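Local structure of aerobactin synthase IucC (Klebsiella pneumoniae, 6CN7) at residues P382-Y387 with E396-Q401; F403-V408 with I428-K433. The protein probably catalyses the ATP-dependent attachment of a second N-acetyl-N-hydroxylysine to the citryl intermediate, completing the iron-chelating siderophore aerobactin. The protein carries 5 engineered substitutions. All coordinates share one frame; numbering follows the deposited sequence.

Contact 1. Residues P382-Y387 with E396-Q401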
# COMPACT_ATOMS: atom_id res chain seq x y z
N PRO A 382 -26.00 -21.95 21.44
CA PRO A 382 -26.41 -20.93 20.46
C PRO A 382 -26.85 -19.64 21.14
O PRO A 382 -27.50 -19.65 22.19
CB PRO A 382 -27.57 -21.59 19.72
CG PRO A 382 -27.40 -23.05 19.95
CD PRO A 382 -26.78 -23.18 21.30
N LEU A 383 -26.49 -18.51 20.52
CA LEU A 383 -26.95 -17.22 21.02
C LEU A 383 -28.46 -17.07 20.89
O LEU A 383 -29.09 -16.39 21.71
CB LEU A 383 -26.25 -16.09 20.27
CG LEU A 383 -24.91 -15.63 20.85
CD1 LEU A 383 -23.89 -16.76 20.87
CD2 LEU A 383 -24.39 -14.43 20.06
N ILE A 384 -29.05 -17.70 19.87
CA ILE A 384 -30.50 -17.63 19.71
C ILE A 384 -31.20 -18.26 20.90
O ILE A 384 -32.29 -17.83 21.29
CB ILE A 384 -30.91 -18.30 18.38
CG1 ILE A 384 -32.41 -18.15 18.15
CG2 ILE A 384 -30.47 -19.77 18.36
CD1 ILE A 384 -32.83 -18.33 16.70
N GLY A 385 -30.59 -19.28 21.51
CA GLY A 385 -31.14 -19.84 22.73
C GLY A 385 -31.05 -18.88 23.90
O GLY A 385 -31.92 -18.90 24.78
N ALA A 386 -30.02 -18.04 23.94
CA ALA A 386 -29.92 -17.03 24.98
C ALA A 386 -31.04 -16.01 24.85
O ALA A 386 -31.67 -15.64 25.85
CB ALA A 386 -28.56 -16.34 24.92
N TYR A 387 -31.31 -15.54 23.63
CA TYR A 387 -32.43 -14.63 23.42
C TYR A 387 -33.74 -15.27 23.84
O TYR A 387 -34.58 -14.62 24.48
CB TYR A 387 -32.49 -14.20 21.96
CG TYR A 387 -31.36 -13.29 21.52
CD1 TYR A 387 -31.18 -12.05 22.12
CD2 TYR A 387 -30.50 -13.67 20.51
CE1 TYR A 387 -30.15 -11.22 21.72
CE2 TYR A 387 -29.47 -12.84 20.10
CZ TYR A 387 -29.30 -11.61 20.72
OH TYR A 387 -28.28 -10.78 20.32
N GLU A 396 -41.16 -22.10 19.89
CA GLU A 396 -42.03 -22.03 18.71
C GLU A 396 -42.64 -20.64 18.56
O GLU A 396 -42.67 -20.09 17.45
CB GLU A 396 -43.12 -23.09 18.80
CG GLU A 396 -42.60 -24.51 18.61
CD GLU A 396 -43.71 -25.53 18.45
OE1 GLU A 396 -44.88 -25.18 18.73
OE2 GLU A 396 -43.42 -26.68 18.05
N THR A 397 -43.13 -20.05 19.65
CA THR A 397 -43.71 -18.71 19.56
C THR A 397 -42.65 -17.67 19.23
O THR A 397 -42.95 -16.68 18.54
CB THR A 397 -44.41 -18.34 20.88
OG1 THR A 397 -45.46 -19.28 21.14
CG2 THR A 397 -44.99 -16.94 20.81
N TRP A 398 -41.43 -17.86 19.71
CA TRP A 398 -40.35 -16.93 19.40
C TRP A 398 -40.02 -16.96 17.91
O TRP A 398 -39.91 -15.92 17.26
CB TRP A 398 -39.12 -17.27 20.25
CG TRP A 398 -38.06 -16.22 20.27
CD1 TRP A 398 -37.82 -15.31 21.26
CD2 TRP A 398 -37.06 -15.98 19.26
NE1 TRP A 398 -36.75 -14.52 20.93
CE2 TRP A 398 -36.27 -14.91 19.71
CE3 TRP A 398 -36.78 -16.57 18.03
CZ2 TRP A 398 -35.20 -14.42 18.96
CZ3 TRP A 398 -35.72 -16.08 17.29
CH2 TRP A 398 -34.94 -15.01 17.76
N LEU A 399 -39.85 -18.17 17.36
CA LEU A 399 -39.58 -18.30 15.93
C LEU A 399 -40.70 -17.70 15.09
O LEU A 399 -40.44 -17.01 14.09
CB LEU A 399 -39.38 -19.77 15.57
CG LEU A 399 -37.97 -20.33 15.73
CD1 LEU A 399 -37.52 -20.29 17.18
CD2 LEU A 399 -37.90 -21.76 15.21
N THR A 400 -41.96 -17.95 15.47
CA THR A 400 -43.08 -17.37 14.73
C THR A 400 -42.97 -15.85 14.69
O THR A 400 -43.18 -15.24 13.63
CB THR A 400 -44.40 -17.80 15.37
OG1 THR A 400 -44.55 -19.22 15.26
CG2 THR A 400 -45.59 -17.12 14.68
N GLN A 401 -42.64 -15.23 15.82
CA GLN A 401 -42.45 -13.79 15.84
C GLN A 401 -41.34 -13.37 14.88
O GLN A 401 -41.49 -12.39 14.14
CB GLN A 401 -42.13 -13.33 17.27
CG GLN A 401 -41.97 -11.83 17.43
CD GLN A 401 -43.27 -11.08 17.21
OE1 GLN A 401 -44.34 -11.68 17.11
NE2 GLN A 401 -43.18 -9.76 17.13
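The indole of Trp398 bridges two consecutive packed helices, 383-391 and 395-417, joined by a short connection, and its six-membered ring meets Ile384 and Tyr387 on the earlier helix. The backbones stay well apart: the CA atoms of Tyr387 and Trp398 are 9.2 Å from each other, so side chains have to cover the distance. Trp398 does most of this. With CG anti to the backbone N (chi1 -167°), its indole is carried across the gap toward the other helix. Ile384 comes to meet it obliquely, and its CG1 is likewise anti to N (chi1 -176°), which puts CG1 and CD1 beside CZ3 and CH2 of the six-membered ring. CD1 of Ile384 is 3.7 Å from CZ3 of Trp398, and CG1 lies 4.0 Å from the same carbon. Tyr387 touches differently. Its CA-CB bond points at the tryptophan, but the phenol then swings off, passing by helix 120-124, so it is CB of Tyr387 that sits 4.0 Å from CZ2 of Trp398. Ile384 also packs on Val494 and Met498 of helix 475-499. The whole contact is apolar and buried, and the one polar atom of the indole is satisfied from outside it: Trp398 NE1 donates a hydrogen bond to the backbone O of Gly435.

Contact 2. Residues F403-V408 with I428-K433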
# COMPACT_ATOMS: atom_id res chain seq x y z
N PHE A 403 -40.37 -14.86 12.17
CA PHE A 403 -40.78 -15.03 10.78
C PHE A 403 -41.76 -13.94 10.36
O PHE A 403 -41.72 -13.47 9.22
CB PHE A 403 -41.41 -16.41 10.59
CG PHE A 403 -40.45 -17.55 10.81
CD1 PHE A 403 -39.09 -17.41 10.56
CD2 PHE A 403 -40.91 -18.77 11.27
CE1 PHE A 403 -38.22 -18.46 10.77
CE2 PHE A 403 -40.03 -19.83 11.48
CZ PHE A 403 -38.69 -19.67 11.23
N ARG A 404 -42.65 -13.52 11.26
CA ARG A 404 -43.57 -12.44 10.94
C ARG A 404 -42.85 -11.11 10.81
O ARG A 404 -43.29 -10.23 10.06
CB ARG A 404 -44.66 -12.34 12.01
CG ARG A 404 -45.47 -13.62 12.20
CD ARG A 404 -46.33 -13.54 13.46
NE ARG A 404 -47.40 -12.56 13.31
CZ ARG A 404 -48.04 -11.98 14.32
NH1 ARG A 404 -47.73 -12.28 15.58
NH2 ARG A 404 -49.00 -11.11 14.06
N VAL A 405 -41.73 -10.95 11.51
CA VAL A 405 -40.99 -9.69 11.49
C VAL A 405 -40.13 -9.58 10.23
O VAL A 405 -39.97 -8.49 9.67
CB VAL A 405 -40.14 -9.57 12.76
CG1 VAL A 405 -39.07 -8.48 12.61
CG2 VAL A 405 -41.03 -9.27 13.96
N VAL A 406 -39.57 -10.69 9.76
CA VAL A 406 -38.56 -10.68 8.71
C VAL A 406 -39.14 -11.09 7.36
O VAL A 406 -39.02 -10.35 6.38
CB VAL A 406 -37.38 -11.60 9.10
CG1 VAL A 406 -36.35 -11.66 7.98
CG2 VAL A 406 -36.74 -11.13 10.39
N VAL A 407 -39.78 -12.25 7.29
CA VAL A 407 -40.10 -12.84 5.99
C VAL A 407 -41.36 -12.23 5.40
O VAL A 407 -41.41 -11.95 4.19
CB VAL A 407 -40.23 -14.37 6.14
CG1 VAL A 407 -40.53 -15.01 4.79
CG2 VAL A 407 -38.96 -14.96 6.74
N VAL A 408 -42.38 -12.00 6.22
CA VAL A 408 -43.64 -11.45 5.71
C VAL A 408 -43.42 -10.14 4.97
O VAL A 408 -43.86 -10.02 3.82
CB VAL A 408 -44.67 -11.33 6.84
CG1 VAL A 408 -45.95 -10.68 6.34
CG2 VAL A 408 -44.97 -12.71 7.43
N ILE A 428 -29.60 -7.49 7.20
CA ILE A 428 -30.86 -7.48 7.93
C ILE A 428 -30.53 -7.18 9.38
O ILE A 428 -29.80 -7.94 10.03
CB ILE A 428 -31.61 -8.81 7.79
CG1 ILE A 428 -32.12 -8.97 6.36
CG2 ILE A 428 -32.77 -8.88 8.79
CD1 ILE A 428 -32.69 -10.34 6.07
N THR A 429 -31.07 -6.08 9.89
CA THR A 429 -30.91 -5.70 11.29
C THR A 429 -32.22 -5.93 12.02
O THR A 429 -33.30 -5.61 11.51
CB THR A 429 -30.50 -4.23 11.41
OG1 THR A 429 -29.25 -4.02 10.74
CG2 THR A 429 -30.35 -3.83 12.88
N LEU A 430 -32.13 -6.50 13.22
CA LEU A 430 -33.28 -6.75 14.07
C LEU A 430 -33.24 -5.83 15.28
O LEU A 430 -32.18 -5.65 15.89
CB LEU A 430 -33.33 -8.20 14.54
CG LEU A 430 -33.43 -9.29 13.47
CD1 LEU A 430 -33.32 -10.65 14.12
CD2 LEU A 430 -34.73 -9.16 12.70
N ALA A 431 -34.39 -5.25 15.62
CA ALA A 431 -34.53 -4.50 16.85
C ALA A 431 -34.94 -5.46 17.96
O ALA A 431 -35.99 -6.11 17.87
CB ALA A 431 -35.57 -3.39 16.69
N MET A 432 -34.11 -5.56 18.99
CA MET A 432 -34.30 -6.52 20.07
C MET A 432 -34.63 -5.79 21.36
O MET A 432 -33.98 -4.80 21.70
CB MET A 432 -33.05 -7.39 20.26
CG MET A 432 -32.60 -8.14 19.02
SD MET A 432 -33.74 -9.44 18.52
CE MET A 432 -33.62 -10.58 19.90
N LYS A 433 -35.64 -6.29 22.08
CA LYS A 433 -35.97 -5.80 23.41
C LYS A 433 -36.30 -6.99 24.29
O LYS A 433 -37.29 -7.69 24.04
CB LYS A 433 -37.15 -4.82 23.36
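Leu430, on strand 428-433, reaches Val406 of helix 395-417, in a helix-on-sheet packing where the helix segment 403-408 runs nearly antiparallel to the strand. The axes of the two segments are 10.4 Å apart at closest and make an angle of 159°. The strand is an inner one of a mixed four-stranded sheet, flanked by 366-369 and 436-442.

Start at CB of Leu430, which leaves the backbone with no direct aim at the helix and is still 6.1 Å from CG2 of Val406. CG of Leu430, anti to the carbonyl carbon (chi1 -61°), shortens the separation from Val406 CG2 to 4.9 Å. There the chain forks: CD1 continues the extended line from CA, while CD2 turns to the helix and carries the contact. CD2 of Leu430 lies 3.6 Å from CG2 of Val406 and, more loosely, 4.4 Å from CG1 of Val405. The two side chains, Leu430 and Val406, cross at about a right angle. Val406 splits its own fork between two strand residues, for its other methyl, CG1, stands 4.3 Å from CD1 of Ile428.

Neighbouring strands add to the packing: Leu430 also packs on Ile368, and Val405 and Ile428 both touch Val440. No hydrogen bond joins the two segments. Methyl meets methyl throughout, so here helix and strand are held by dispersion and the exclusion of water, without the directional pull of a hydrogen bond.

In the fold
Both contacts are buried and wholly apolar, and helix 395-417 serves both: its first turns face helix 383-391 in contact 1, and its next turns lie over the mixed sheet in contact 2, whose centre is about 15 Å from the centre of the chain, against about 21 Å for contact 1. Contact 1 relies on one broad aromatic bridging two helices, whereas contact 2 uses branched aliphatics between helix and strand. The two centres are about 12 Å apart and the contacts meet directly: CE of Met432, on the strand of contact 2, packs 3.6 Å from CD1 of Tyr387. The hydrophobic layer thus runs on from the helix pair to the sheet.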